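Local coordinates for protein toxin 2A (Paenibacillus larvae, PDB 5URP) that acts as an ADP-ribosyltransferase toxin and virulence factor, probably moving ADP-ribose from NAD+ onto a host protein, at residues K94-D99 with G173-Y178; V101-G106 with L149-V154; M142-G147 with D196-I201; R162-E167 with L215-R220. All blocks are in the same frame, centred on the assembly; numbering follows the deposited sequence.

Contacts 2, 3 and 4 join strands of the catalytic ADP-ribosyltransferase fold, and contact 1 ties two loops at its side. The mixed sheet runs 101-107, 164-170, 214-221, 197-207, 142-145: contact 4 pairs the central strand 214-221 with its neighbour 164-170, contact 3 closes one border, and contact 2 links the other border strand to strand 149-152 of a second, three-stranded sheet. Contact 1 reaches that second sheet through strand 177-178. Centres of contacts 2 and 4 lie about 10 Å apart, those of contacts 1 and 4 about 22 Å. Along the sequence contact 2 nests within the loop closed by contact 1, which crosses contacts 3 and 4, so distant segments are interlocked in one compact domain.

Contact 1 (K94-D99 with G173-Y178); sequences KTKLKD and GGNAGY
Leu97 and Gly174 join two loops by a backbone bond, Leu97 N to Gly174 O at 2.9 Å. The connection from helix 79-92 to strand 101-107 is thereby paired with the approach to strand 177-178 of the three-stranded sheet of this ADP-ribosyltransferase fold. Gly173 N returns a bond to Leu97 O. The well-packed side lies inward, where Leu97 and Ala176 are buried: Leu97 CG sits 4.4 Å from Ala176 CB, and both side chains also pack on Met191 and Ile170. Next to them the Thr95 methyl CG2 approaches Ala176 O to 3.3 Å, while its hydroxyl OG1 reaches the same carbonyl through a water, so one oxygen meets both branches of the threonine. The outer side is exposed at Lys96. Its chain lies across Gly173 O, with Lys96 CG and CE each 3.3 Å from that oxygen, and a bend at the last torsion (86°) turns NZ to a water that it shares, by weak bonds, with Asn175 ND2. The amide nitrogen has a firmer partner: Asn175 ND2 donates to Thr95 O at 2.8 Å, the acceptor lying in the amide plane and the bond nearly along the C=O axis.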
loop_
_atom_site.group_PDB
_atom_site.type_symbol
_atom_site.label_atom_id
_atom_site.label_comp_id
_atom_site.label_asym_id
_atom_site.label_seq_id
_atom_site.Cartn_x
_atom_site.Cartn_y
_atom_site.Cartn_z
ATOM N N LYS A 94 8.348 -15.091 -2.245
ATOM C CA LYS A 94 7.895 -16.285 -2.934
ATOM C C LYS A 94 6.903 -15.997 -4.059
ATOM O O LYS A 94 6.344 -16.939 -4.625
ATOM C CB LYS A 94 7.255 -17.251 -1.947
ATOM C CG LYS A 94 8.183 -17.669 -0.823
ATOM C CD LYS A 94 7.555 -18.766 -0.006
ATOM C CE LYS A 94 8.483 -19.230 1.097
ATOM N NZ LYS A 94 7.904 -20.352 1.887
ATOM N N THR A 95 6.651 -14.745 -4.390
ATOM C CA THR A 95 5.787 -14.512 -5.529
ATOM C C THR A 95 6.313 -13.342 -6.341
ATOM O O THR A 95 7.138 -12.554 -5.890
ATOM C CB THR A 95 4.336 -14.341 -5.079
ATOM O OG1 THR A 95 3.450 -14.421 -6.220
ATOM C CG2 THR A 95 4.187 -13.043 -4.282
ATOM N N LYS A 96 5.902 -13.321 -7.595
ATOM C CA LYS A 96 6.391 -12.384 -8.591
ATOM C C LYS A 96 5.213 -12.099 -9.506
ATOM O O LYS A 96 4.529 -13.035 -9.928
ATOM C CB LYS A 96 7.565 -12.978 -9.399
ATOM C CG LYS A 96 8.934 -12.450 -9.038
ATOM C CD LYS A 96 9.972 -12.879 -10.049
ATOM C CE LYS A 96 11.232 -12.071 -9.907
ATOM N NZ LYS A 96 12.122 -12.685 -8.882
ATOM N N LEU A 97 4.981 -10.833 -9.818
ATOM C CA LEU A 97 3.863 -10.491 -10.691
ATOM C C LEU A 97 4.146 -10.955 -12.107
ATOM O O LEU A 97 5.219 -10.686 -12.648
ATOM C CB LEU A 97 3.611 -8.987 -10.712
ATOM C CG LEU A 97 3.110 -8.404 -9.397
ATOM C CD1 LEU A 97 2.906 -6.909 -9.591
ATOM C CD2 LEU A 97 1.831 -9.109 -8.948
ATOM N N LYS A 98 3.154 -11.626 -12.706
ATOM C CA LYS A 98 3.213 -11.965 -14.123
ATOM C C LYS A 98 2.971 -10.748 -15.009
ATOM O O LYS A 98 3.518 -10.673 -16.110
ATOM C CB LYS A 98 2.182 -13.059 -14.454
ATOM C CG LYS A 98 2.253 -13.537 -15.909
ATOM C CD LYS A 98 1.362 -14.743 -16.183
ATOM C CE LYS A 98 1.080 -14.890 -17.686
ATOM N NZ LYS A 98 0.590 -16.253 -18.091
ATOM N N ASP A 99 2.162 -9.792 -14.556
ATOM C CA ASP A 99 1.868 -8.591 -15.326
ATOM C C ASP A 99 2.122 -7.376 -14.452
ATOM O O ASP A 99 1.986 -7.452 -13.235
ATOM C CB ASP A 99 0.409 -8.529 -15.792
ATOM C CG ASP A 99 -0.137 -9.868 -16.240
ATOM O OD1 ASP A 99 0.279 -10.334 -17.317
ATOM O OD2 ASP A 99 -1.018 -10.425 -15.524
ATOM N N GLY A 173 7.243 -8.751 -12.640
ATOM C CA GLY A 173 8.388 -9.305 -11.940
ATOM C C GLY A 173 8.555 -8.789 -10.526
ATOM O O GLY A 173 9.436 -9.275 -9.799
ATOM N N GLY A 174 7.766 -7.799 -10.123
ATOM C CA GLY A 174 7.879 -7.265 -8.783
ATOM C C GLY A 174 7.311 -8.209 -7.749
ATOM O O GLY A 174 6.488 -9.081 -8.040
ATOM N N ASN A 175 7.759 -8.039 -6.505
ATOM C CA ASN A 175 7.235 -8.842 -5.400
ATOM C C ASN A 175 6.007 -8.123 -4.852
ATOM O O ASN A 175 6.099 -6.979 -4.410
ATOM C CB ASN A 175 8.266 -9.037 -4.286
ATOM C CG ASN A 175 9.540 -9.796 -4.727
ATOM O OD1 ASN A 175 10.644 -9.285 -4.562
ATOM N ND2 ASN A 175 9.394 -11.020 -5.230
ATOM N N ALA A 176 4.871 -8.798 -4.893
ATOM C CA ALA A 176 3.625 -8.306 -4.311
ATOM C C ALA A 176 2.704 -9.500 -4.217
ATOM O O ALA A 176 2.639 -10.299 -5.152
ATOM C CB ALA A 176 3.020 -7.199 -5.171
ATOM N N GLY A 177 2.007 -9.630 -3.085
ATOM C CA GLY A 177 1.223 -10.814 -2.820
ATOM C C GLY A 177 -0.231 -10.469 -2.660
ATOM O O GLY A 177 -0.556 -9.547 -1.906
ATOM N N TYR A 178 -1.098 -11.222 -3.320
ATOM C CA TYR A 178 -2.539 -11.014 -3.202
ATOM C C TYR A 178 -2.994 -11.797 -1.981
ATOM O O TYR A 178 -3.042 -13.025 -2.022
ATOM C CB TYR A 178 -3.256 -11.493 -4.453
ATOM C CG TYR A 178 -4.738 -11.262 -4.400
ATOM C CD1 TYR A 178 -5.248 -9.971 -4.441
ATOM C CD2 TYR A 178 -5.623 -12.320 -4.308
ATOM C CE1 TYR A 178 -6.636 -9.735 -4.400
ATOM C CE2 TYR A 178 -7.023 -12.096 -4.257
ATOM C CZ TYR A 178 -7.501 -10.801 -4.312
ATOM O OH TYR A 178 -8.866 -10.600 -4.281
HETATM O O HOH W 1 1.855 -12.437 -6.812
HETATM O O HOH W 2 10.599 -13.971 -6.044
#

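Contact 2 (V101-G106 with L149-V154); sequences VTVYRG and LSTSLV
Arg105 lies along the carbonyl of Ser150, and its chain closes on that oxygen step by step. CB stands 4.0 Å from Ser150 O, CG comes in to 3.6 Å, and CD to 3.3 Å. CD also touches the Leu149 methyl CD1 at 3.7 Å, and NE passes the same methyl before the chain ends. With CG opposite the backbone N (chi1 175°) and the chain stretched out to NE, the guanidinium overtakes the carbonyl and turns NH1 back to it: NH1 donates to Ser150 O at 2.9 Å, using a lone pair in the carbonyl plane, although the oxygen sits 22° out of the guanidinium plane. This meeting of Arg105 with Ser150-Ser152 is consistent with the conserved arginine and Ser-Thr-Ser motif of C3-like and related ADP-ribosyltransferases, where both help to form the NAD-binding site. Ser150 OG in turn bonds Glu190 and Tyr59. The strands cross at 110°, so they share a single antiparallel hydrogen-bonded pair, Tyr104 with Ser152, joined by Tyr104 N to Ser152 O and Ser152 N to Tyr104 O, both 2.8 Å. Beside it packing is close: Val103 CG2 lies 3.3 Å from Thr151 OG1, a hydroxyl also bonded to Met191 O. Leu153 pushes CD2 against the methyls of Val101 and Val103. Ser152 OG accepts from Val154 N in an ST turn and is bonded to Gln188 O as well, while a water donates to both Thr102 O and Leu153 O.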
loop_
_atom_site.group_PDB
_atom_site.type_symbol
_atom_site.label_atom_id
_atom_site.label_comp_id
_atom_site.label_asym_id
_atom_site.label_seq_id
_atom_site.Cartn_x
_atom_site.Cartn_y
_atom_site.Cartn_z
ATOM N N VAL A 101 0.849 -4.011 -12.744
ATOM C CA VAL A 101 -0.495 -3.741 -12.232
ATOM C C VAL A 101 -0.496 -2.457 -11.434
ATOM O O VAL A 101 0.478 -2.118 -10.757
ATOM C CB VAL A 101 -1.005 -4.925 -11.380
ATOM C CG1 VAL A 101 -0.329 -4.987 -10.094
ATOM C CG2 VAL A 101 -2.514 -4.853 -11.200
ATOM N N THR A 102 -1.642 -1.775 -11.483
ATOM C CA THR A 102 -1.888 -0.578 -10.705
ATOM C C THR A 102 -2.627 -0.968 -9.431
ATOM O O THR A 102 -3.567 -1.767 -9.475
ATOM C CB THR A 102 -2.728 0.411 -11.513
ATOM O OG1 THR A 102 -2.034 0.755 -12.708
ATOM C CG2 THR A 102 -2.982 1.681 -10.718
ATOM N N VAL A 103 -2.170 -0.435 -8.311
ATOM C CA VAL A 103 -2.848 -0.627 -7.040
ATOM C C VAL A 103 -3.103 0.740 -6.406
ATOM O O VAL A 103 -2.581 1.759 -6.831
ATOM C CB VAL A 103 -2.075 -1.535 -6.079
ATOM C CG1 VAL A 103 -1.935 -2.947 -6.661
ATOM C CG2 VAL A 103 -0.694 -0.929 -5.712
ATOM N N TYR A 104 -3.955 0.733 -5.388
ATOM C CA TYR A 104 -4.456 1.958 -4.765
ATOM C C TYR A 104 -4.271 1.905 -3.259
ATOM O O TYR A 104 -4.386 0.841 -2.640
ATOM C CB TYR A 104 -5.952 2.137 -5.098
ATOM C CG TYR A 104 -6.205 2.297 -6.565
ATOM C CD1 TYR A 104 -6.173 3.556 -7.153
ATOM C CD2 TYR A 104 -6.458 1.203 -7.366
ATOM C CE1 TYR A 104 -6.371 3.718 -8.486
ATOM C CE2 TYR A 104 -6.683 1.346 -8.740
ATOM C CZ TYR A 104 -6.622 2.616 -9.292
ATOM O OH TYR A 104 -6.866 2.788 -10.625
ATOM N N ARG A 105 -3.983 3.061 -2.654
ATOM C CA ARG A 105 -3.851 3.120 -1.205
ATOM C C ARG A 105 -4.352 4.468 -0.722
ATOM O O ARG A 105 -3.846 5.496 -1.155
ATOM C CB ARG A 105 -2.386 2.940 -0.784
ATOM C CG ARG A 105 -2.176 3.099 0.685
ATOM C CD ARG A 105 -0.742 2.726 1.043
ATOM N NE ARG A 105 -0.385 3.124 2.404
ATOM C CZ ARG A 105 -0.758 2.485 3.508
ATOM N NH1 ARG A 105 -1.519 1.396 3.447
ATOM N NH2 ARG A 105 -0.382 2.947 4.689
ATOM N N GLY A 106 -5.358 4.466 0.141
ATOM C CA GLY A 106 -5.743 5.686 0.821
ATOM C C GLY A 106 -4.917 5.872 2.081
ATOM O O GLY A 106 -4.696 4.929 2.841
ATOM N N LEU A 149 3.710 -2.317 2.895
ATOM C CA LEU A 149 2.881 -1.420 2.101
ATOM C C LEU A 149 1.644 -2.185 1.648
ATOM O O LEU A 149 1.678 -2.951 0.683
ATOM C CB LEU A 149 3.687 -0.859 0.934
ATOM C CG LEU A 149 3.065 0.281 0.146
ATOM C CD1 LEU A 149 2.707 1.455 1.038
ATOM C CD2 LEU A 149 4.051 0.728 -0.944
ATOM N N SER A 150 0.537 -1.960 2.368
ATOM C CA SER A 150 -0.749 -2.545 2.042
ATOM C C SER A 150 -1.450 -1.661 1.018
ATOM O O SER A 150 -1.604 -0.451 1.237
ATOM C CB SER A 150 -1.623 -2.665 3.301
ATOM O OG SER A 150 -1.117 -3.615 4.224
ATOM N N THR A 151 -1.893 -2.269 -0.076
ATOM C CA THR A 151 -2.559 -1.583 -1.170
ATOM C C THR A 151 -3.726 -2.457 -1.602
ATOM O O THR A 151 -3.900 -3.564 -1.090
ATOM C CB THR A 151 -1.615 -1.360 -2.357
ATOM O OG1 THR A 151 -1.359 -2.607 -3.000
ATOM C CG2 THR A 151 -0.308 -0.735 -1.902
ATOM N N SER A 152 -4.549 -1.956 -2.521
ATOM C CA SER A 152 -5.692 -2.703 -3.035
ATOM C C SER A 152 -5.694 -2.718 -4.555
ATOM O O SER A 152 -5.316 -1.738 -5.216
ATOM C CB SER A 152 -7.036 -2.089 -2.545
ATOM O OG SER A 152 -8.147 -2.833 -3.038
ATOM N N LEU A 153 -6.200 -3.817 -5.119
ATOM C CA LEU A 153 -6.383 -3.897 -6.564
ATOM C C LEU A 153 -7.461 -2.954 -7.069
ATOM O O LEU A 153 -7.520 -2.670 -8.270
ATOM C CB LEU A 153 -6.745 -5.319 -6.984
ATOM C CG LEU A 153 -5.667 -6.381 -6.929
ATOM C CD1 LEU A 153 -6.291 -7.707 -7.352
ATOM C CD2 LEU A 153 -4.515 -6.011 -7.854
ATOM N N VAL A 154 -8.339 -2.493 -6.193
ATOM C CA VAL A 154 -9.363 -1.553 -6.623
ATOM C C VAL A 154 -9.284 -0.293 -5.771
ATOM O O VAL A 154 -8.771 -0.272 -4.641
ATOM C CB VAL A 154 -10.801 -2.130 -6.596
ATOM C CG1 VAL A 154 -10.925 -3.233 -7.599
ATOM C CG2 VAL A 154 -11.183 -2.552 -5.218
HETATM O O HOH W 3 -5.939 -2.538 -10.459
#

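Contact 3 (M142-G147 with D196-I201); sequences MLLERG and DTKYYI
Leu143 rests its CB over a face of the Tyr199 ring, 4.0 Å from the centroid and 18° off the ring normal, a CH-pi contact displaced toward the rim. The tyrosine adopts the hindered chi1 near 56°, between backbone N and carbonyl carbon, which brings the ring toward the neighbouring strand. From Leu143 the methyl CD1 lies at the phenol end of the ring, 3.6 Å from Tyr199 OH, and also meets Ile201 CD1. Glu145 takes the edge of the same ring with its CB, while its carboxylate curls round so that OE2 and Tyr199 OH share one water. The other carboxylate oxygen, OE1, accepts from Gly147 N on its anti side and pairs with Arg71, so both carboxylate oxygens have partners. Beneath these side chains runs the antiparallel pairing of the border strand 142-145 with strand 197-207 in the mixed five-stranded sheet: Leu143 N donates to Tyr199 O at 2.8 Å, Tyr199 N to Leu143 O, and Glu145 N to Thr197 O at 3.0 Å. The opposite face of this pair carries exposed side chains. There Met142 turns its thioether obliquely across the aliphatic part of Lys198, SD lying 3.8 Å from CD, and Leu144 brings CD1 to 3.5 Å from Asp196 O. Farther along, the planes of the Arg146 guanidinium and the Asp196 carboxylate stand 70° apart, their charged atoms not in contact; instead a water donates to Arg146 O and, weakly, to Asp196 OD1.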
loop_
_atom_site.group_PDB
_atom_site.type_symbol
_atom_site.label_atom_id
_atom_site.label_comp_id
_atom_site.label_asym_id
_atom_site.label_seq_id
_atom_site.Cartn_x
_atom_site.Cartn_y
_atom_site.Cartn_z
ATOM N N MET A 142 11.921 10.136 -4.659
ATOM C CA MET A 142 11.633 8.791 -4.192
ATOM C C MET A 142 11.198 8.834 -2.735
ATOM O O MET A 142 11.820 9.531 -1.931
ATOM C CB MET A 142 12.876 7.913 -4.356
ATOM C CG MET A 142 12.589 6.440 -4.363
ATOM S SD MET A 142 14.230 5.641 -4.363
ATOM C CE MET A 142 14.488 5.566 -6.101
ATOM N N LEU A 143 10.148 8.089 -2.401
ATOM C CA LEU A 143 9.753 7.823 -1.023
ATOM C C LEU A 143 10.134 6.388 -0.658
ATOM O O LEU A 143 10.291 5.526 -1.529
ATOM C CB LEU A 143 8.256 8.036 -0.802
ATOM C CG LEU A 143 7.681 9.444 -1.040
ATOM C CD1 LEU A 143 6.219 9.505 -0.627
ATOM C CD2 LEU A 143 8.451 10.493 -0.304
ATOM N N LEU A 144 10.351 6.163 0.637
ATOM C CA LEU A 144 10.754 4.865 1.177
ATOM C C LEU A 144 9.823 4.552 2.335
ATOM O O LEU A 144 9.769 5.309 3.307
ATOM C CB LEU A 144 12.215 4.877 1.651
ATOM C CG LEU A 144 12.679 3.741 2.575
ATOM C CD1 LEU A 144 12.649 2.459 1.833
ATOM C CD2 LEU A 144 14.080 4.029 3.123
ATOM N N GLU A 145 9.077 3.457 2.226
ATOM C CA GLU A 145 8.153 3.028 3.270
ATOM C C GLU A 145 8.804 1.940 4.114
ATOM O O GLU A 145 9.044 0.833 3.627
ATOM C CB GLU A 145 6.852 2.531 2.647
ATOM C CG GLU A 145 5.863 1.983 3.647
ATOM C CD GLU A 145 5.529 2.964 4.757
ATOM O OE1 GLU A 145 5.696 2.596 5.945
ATOM O OE2 GLU A 145 5.096 4.093 4.441
ATOM N N ARG A 146 9.051 2.247 5.390
ATOM C CA ARG A 146 9.704 1.294 6.279
ATOM C C ARG A 146 8.790 0.164 6.736
ATOM O O ARG A 146 9.272 -0.942 6.967
ATOM C CB ARG A 146 10.288 2.042 7.470
ATOM C CG ARG A 146 11.387 3.009 6.977
ATOM C CD ARG A 146 12.280 3.591 8.049
ATOM N NE ARG A 146 13.011 4.740 7.510
ATOM C CZ ARG A 146 14.117 5.256 8.033
ATOM N NH1 ARG A 146 14.666 4.723 9.119
ATOM N NH2 ARG A 146 14.682 6.306 7.451
ATOM N N GLY A 147 7.477 0.409 6.906
ATOM C CA GLY A 147 6.564 -0.689 7.171
ATOM C C GLY A 147 6.263 -1.478 5.918
ATOM O O GLY A 147 6.730 -1.163 4.832
ATOM N N ASP A 196 10.235 -1.675 3.257
ATOM C CA ASP A 196 11.288 -0.902 2.612
ATOM C C ASP A 196 11.065 -0.752 1.107
ATOM O O ASP A 196 12.027 -0.670 0.329
ATOM C CB ASP A 196 12.652 -1.536 2.904
ATOM C CG ASP A 196 13.064 -1.403 4.362
ATOM O OD1 ASP A 196 12.748 -0.372 4.982
ATOM O OD2 ASP A 196 13.773 -2.299 4.874
ATOM N N THR A 197 9.804 -0.690 0.676
ATOM C CA THR A 197 9.518 -0.426 -0.724
ATOM C C THR A 197 9.862 1.018 -1.066
ATOM O O THR A 197 9.540 1.953 -0.326
ATOM C CB THR A 197 8.047 -0.728 -1.054
ATOM O OG1 THR A 197 7.849 -2.149 -1.118
ATOM C CG2 THR A 197 7.640 -0.121 -2.402
ATOM N N LYS A 198 10.524 1.178 -2.206
ATOM C CA LYS A 198 10.881 2.468 -2.774
ATOM C C LYS A 198 9.895 2.783 -3.882
ATOM O O LYS A 198 9.621 1.928 -4.721
ATOM C CB LYS A 198 12.303 2.430 -3.357
ATOM C CG LYS A 198 13.399 2.353 -2.335
ATOM C CD LYS A 198 14.732 2.153 -3.047
ATOM C CE LYS A 198 15.924 2.452 -2.154
ATOM N NZ LYS A 198 17.231 2.479 -2.900
ATOM N N TYR A 199 9.331 3.989 -3.870
ATOM C CA TYR A 199 8.441 4.369 -4.951
ATOM C C TYR A 199 8.692 5.815 -5.342
ATOM O O TYR A 199 8.922 6.681 -4.494
ATOM C CB TYR A 199 6.965 4.095 -4.577
ATOM C CG TYR A 199 6.399 4.714 -3.319
ATOM C CD1 TYR A 199 6.669 4.184 -2.060
ATOM C CD2 TYR A 199 5.515 5.772 -3.400
ATOM C CE1 TYR A 199 6.106 4.732 -0.911
ATOM C CE2 TYR A 199 4.936 6.312 -2.259
ATOM C CZ TYR A 199 5.241 5.795 -1.027
ATOM O OH TYR A 199 4.663 6.350 0.084
ATOM N N TYR A 200 8.645 6.054 -6.639
ATOM C CA TYR A 200 8.973 7.342 -7.216
ATOM C C TYR A 200 7.702 8.087 -7.574
ATOM O O TYR A 200 6.833 7.528 -8.246
ATOM C CB TYR A 200 9.837 7.154 -8.462
ATOM C CG TYR A 200 10.195 8.420 -9.197
ATOM C CD1 TYR A 200 11.247 9.236 -8.776
ATOM C CD2 TYR A 200 9.518 8.780 -10.351
ATOM C CE1 TYR A 200 11.565 10.390 -9.453
ATOM C CE2 TYR A 200 9.831 9.935 -11.036
ATOM C CZ TYR A 200 10.880 10.725 -10.592
ATOM O OH TYR A 200 11.224 11.858 -11.270
ATOM N N ILE A 201 7.629 9.353 -7.169
ATOM C CA ILE A 201 6.440 10.179 -7.392
ATOM C C ILE A 201 6.541 10.889 -8.741
ATOM O O ILE A 201 7.366 11.790 -8.935
ATOM C CB ILE A 201 6.239 11.172 -6.247
ATOM C CG1 ILE A 201 6.005 10.382 -4.947
ATOM C CG2 ILE A 201 4.991 12.044 -6.520
ATOM C CD1 ILE A 201 5.909 11.252 -3.719
HETATM O O HOH W 4 5.891 6.049 2.524
HETATM O O HOH W 5 11.747 -1.797 7.333
HETATM O O HOH W 6 7.167 -0.782 2.039
#

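Contact 4 (R162-E167 with L215-R220); sequences RPVLIE and LKVEAR
Lys216 and Glu167 provide the ionic part of the contact: NZ donates to Glu167 OE1 at 2.7 Å, arriving from above the carboxylate plane, 48° out of it. The lysine chain is extended throughout, CG opposite the backbone N (chi1 -168°), so it reaches forward to Glu167, two residues beyond Leu165, the residue paired with Lys216. NZ also forms a salt bridge with Glu218 OE2, at 3.2 Å, and so stands between two carboxylates that would otherwise probably repel, Glu167 OE1 and Glu218 OE2 being 5.0 Å apart. Five backbone N-H...O bonds alternate between the strands, from Leu215 N to Pro163 O through to Ala219 N to Glu167 O, with Glu167 N to Val217 O at 2.8 Å. CA-H...O contacts such as that of Ile166 CA with Val217 O, at 3.3 Å, add to them. Apolar contacts occupy the other face, where Val164 CG1 meets Val217 CG2 at 4.0 Å, Ile166 CG1 approaches Val217 CB, and Leu215 packs on helix 128-138 through Ala131 and Ile134. The result is the parallel pair within the mixed five-stranded sheet of the ADP-ribosyltransferase fold, with strand 101-107 beyond one side and strand 197-207 beyond the other.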
loop_
_atom_site.group_PDB
_atom_site.type_symbol
_atom_site.label_atom_id
_atom_site.label_comp_id
_atom_site.label_asym_id
_atom_site.label_seq_id
_atom_site.Cartn_x
_atom_site.Cartn_y
_atom_site.Cartn_z
ATOM N N ARG A 162 -10.377 9.360 2.947
ATOM C CA ARG A 162 -9.004 9.623 3.311
ATOM C C ARG A 162 -8.451 10.802 2.509
ATOM O O ARG A 162 -8.846 11.017 1.360
ATOM C CB ARG A 162 -8.173 8.355 3.086
ATOM C CG ARG A 162 -8.651 7.261 4.031
ATOM C CD ARG A 162 -7.821 6.006 4.003
ATOM N NE ARG A 162 -8.443 4.981 4.843
ATOM C CZ ARG A 162 -8.131 3.692 4.814
ATOM N NH1 ARG A 162 -8.755 2.835 5.610
ATOM N NH2 ARG A 162 -7.192 3.256 4.000
ATOM N N PRO A 163 -7.548 11.605 3.080
ATOM C CA PRO A 163 -7.141 12.839 2.379
ATOM C C PRO A 163 -6.139 12.650 1.261
ATOM O O PRO A 163 -6.017 13.557 0.428
ATOM C CB PRO A 163 -6.533 13.703 3.491
ATOM C CG PRO A 163 -6.176 12.791 4.561
ATOM C CD PRO A 163 -7.097 11.600 4.480
ATOM N N VAL A 164 -5.418 11.535 1.241
ATOM C CA VAL A 164 -4.438 11.230 0.202
ATOM C C VAL A 164 -4.817 9.915 -0.472
ATOM O O VAL A 164 -5.107 8.920 0.206
ATOM C CB VAL A 164 -3.011 11.139 0.767
ATOM C CG1 VAL A 164 -2.048 10.761 -0.343
ATOM C CG2 VAL A 164 -2.614 12.450 1.463
ATOM N N LEU A 165 -4.784 9.907 -1.807
ATOM C CA LEU A 165 -4.991 8.708 -2.611
ATOM C C LEU A 165 -3.718 8.466 -3.402
ATOM O O LEU A 165 -3.340 9.312 -4.204
ATOM C CB LEU A 165 -6.156 8.869 -3.585
ATOM C CG LEU A 165 -6.445 7.693 -4.523
ATOM C CD1 LEU A 165 -6.791 6.433 -3.746
ATOM C CD2 LEU A 165 -7.555 8.053 -5.504
ATOM N N ILE A 166 -3.108 7.313 -3.208
ATOM C CA ILE A 166 -1.921 6.930 -3.971
ATOM C C ILE A 166 -2.364 5.938 -5.025
ATOM O O ILE A 166 -3.045 4.949 -4.707
ATOM C CB ILE A 166 -0.843 6.290 -3.087
ATOM C CG1 ILE A 166 -0.484 7.150 -1.878
ATOM C CG2 ILE A 166 0.401 5.981 -3.956
ATOM C CD1 ILE A 166 0.469 6.428 -0.890
ATOM N N GLU A 167 -1.990 6.201 -6.272
ATOM C CA GLU A 167 -2.142 5.268 -7.383
ATOM C C GLU A 167 -0.727 4.788 -7.721
ATOM O O GLU A 167 0.104 5.583 -8.163
ATOM C CB GLU A 167 -2.811 5.937 -8.578
ATOM C CG GLU A 167 -2.947 5.071 -9.803
ATOM C CD GLU A 167 -3.824 5.699 -10.888
ATOM O OE1 GLU A 167 -4.843 6.352 -10.557
ATOM O OE2 GLU A 167 -3.510 5.507 -12.073
ATOM N N LEU A 215 -5.629 14.870 -2.115
ATOM C CA LEU A 215 -4.379 14.934 -2.851
ATOM C C LEU A 215 -4.128 13.574 -3.487
ATOM O O LEU A 215 -4.076 12.565 -2.782
ATOM C CB LEU A 215 -3.230 15.304 -1.918
ATOM C CG LEU A 215 -2.015 15.948 -2.525
ATOM C CD1 LEU A 215 -2.346 17.362 -3.023
ATOM C CD2 LEU A 215 -0.985 15.974 -1.427
ATOM N N LYS A 216 -3.950 13.553 -4.805
ATOM C CA LYS A 216 -3.690 12.332 -5.541
ATOM C C LYS A 216 -2.208 12.253 -5.868
ATOM O O LYS A 216 -1.652 13.206 -6.414
ATOM C CB LYS A 216 -4.493 12.249 -6.837
ATOM C CG LYS A 216 -4.407 10.819 -7.400
ATOM C CD LYS A 216 -5.102 10.620 -8.708
ATOM C CE LYS A 216 -4.852 9.176 -9.208
ATOM N NZ LYS A 216 -5.294 9.007 -10.612
ATOM N N VAL A 217 -1.598 11.121 -5.540
ATOM C CA VAL A 217 -0.175 10.869 -5.751
ATOM C C VAL A 217 -0.075 9.729 -6.751
ATOM O O VAL A 217 -0.598 8.644 -6.498
ATOM C CB VAL A 217 0.516 10.486 -4.440
ATOM C CG1 VAL A 217 2.000 10.128 -4.681
ATOM C CG2 VAL A 217 0.338 11.624 -3.416
ATOM N N GLU A 218 0.578 9.968 -7.879
ATOM C CA GLU A 218 0.782 8.927 -8.880
ATOM C C GLU A 218 2.250 8.536 -8.799
ATOM O O GLU A 218 3.116 9.399 -8.920
ATOM C CB GLU A 218 0.384 9.404 -10.280
ATOM C CG GLU A 218 -1.114 9.625 -10.335
ATOM C CD GLU A 218 -1.608 10.419 -11.518
ATOM O OE1 GLU A 218 -0.845 10.648 -12.463
ATOM O OE2 GLU A 218 -2.809 10.793 -11.495
ATOM N N ALA A 219 2.506 7.259 -8.557
ATOM C CA ALA A 219 3.863 6.801 -8.266
ATOM C C ALA A 219 4.109 5.433 -8.884
ATOM O O ALA A 219 3.183 4.716 -9.271
ATOM C CB ALA A 219 4.120 6.722 -6.767
ATOM N N ARG A 220 5.397 5.088 -8.958
ATOM C CA ARG A 220 5.889 3.826 -9.495
ATOM C C ARG A 220 6.749 3.135 -8.454
ATOM O O ARG A 220 7.680 3.753 -7.931
ATOM C CB ARG A 220 6.803 4.035 -10.709
ATOM C CG ARG A 220 6.204 4.502 -11.981
ATOM C CD ARG A 220 7.372 4.655 -12.984
ATOM N NE ARG A 220 7.930 6.010 -12.991
ATOM C CZ ARG A 220 9.169 6.333 -13.362
ATOM N NH1 ARG A 220 10.039 5.414 -13.763
ATOM N NH2 ARG A 220 9.549 7.607 -13.342
#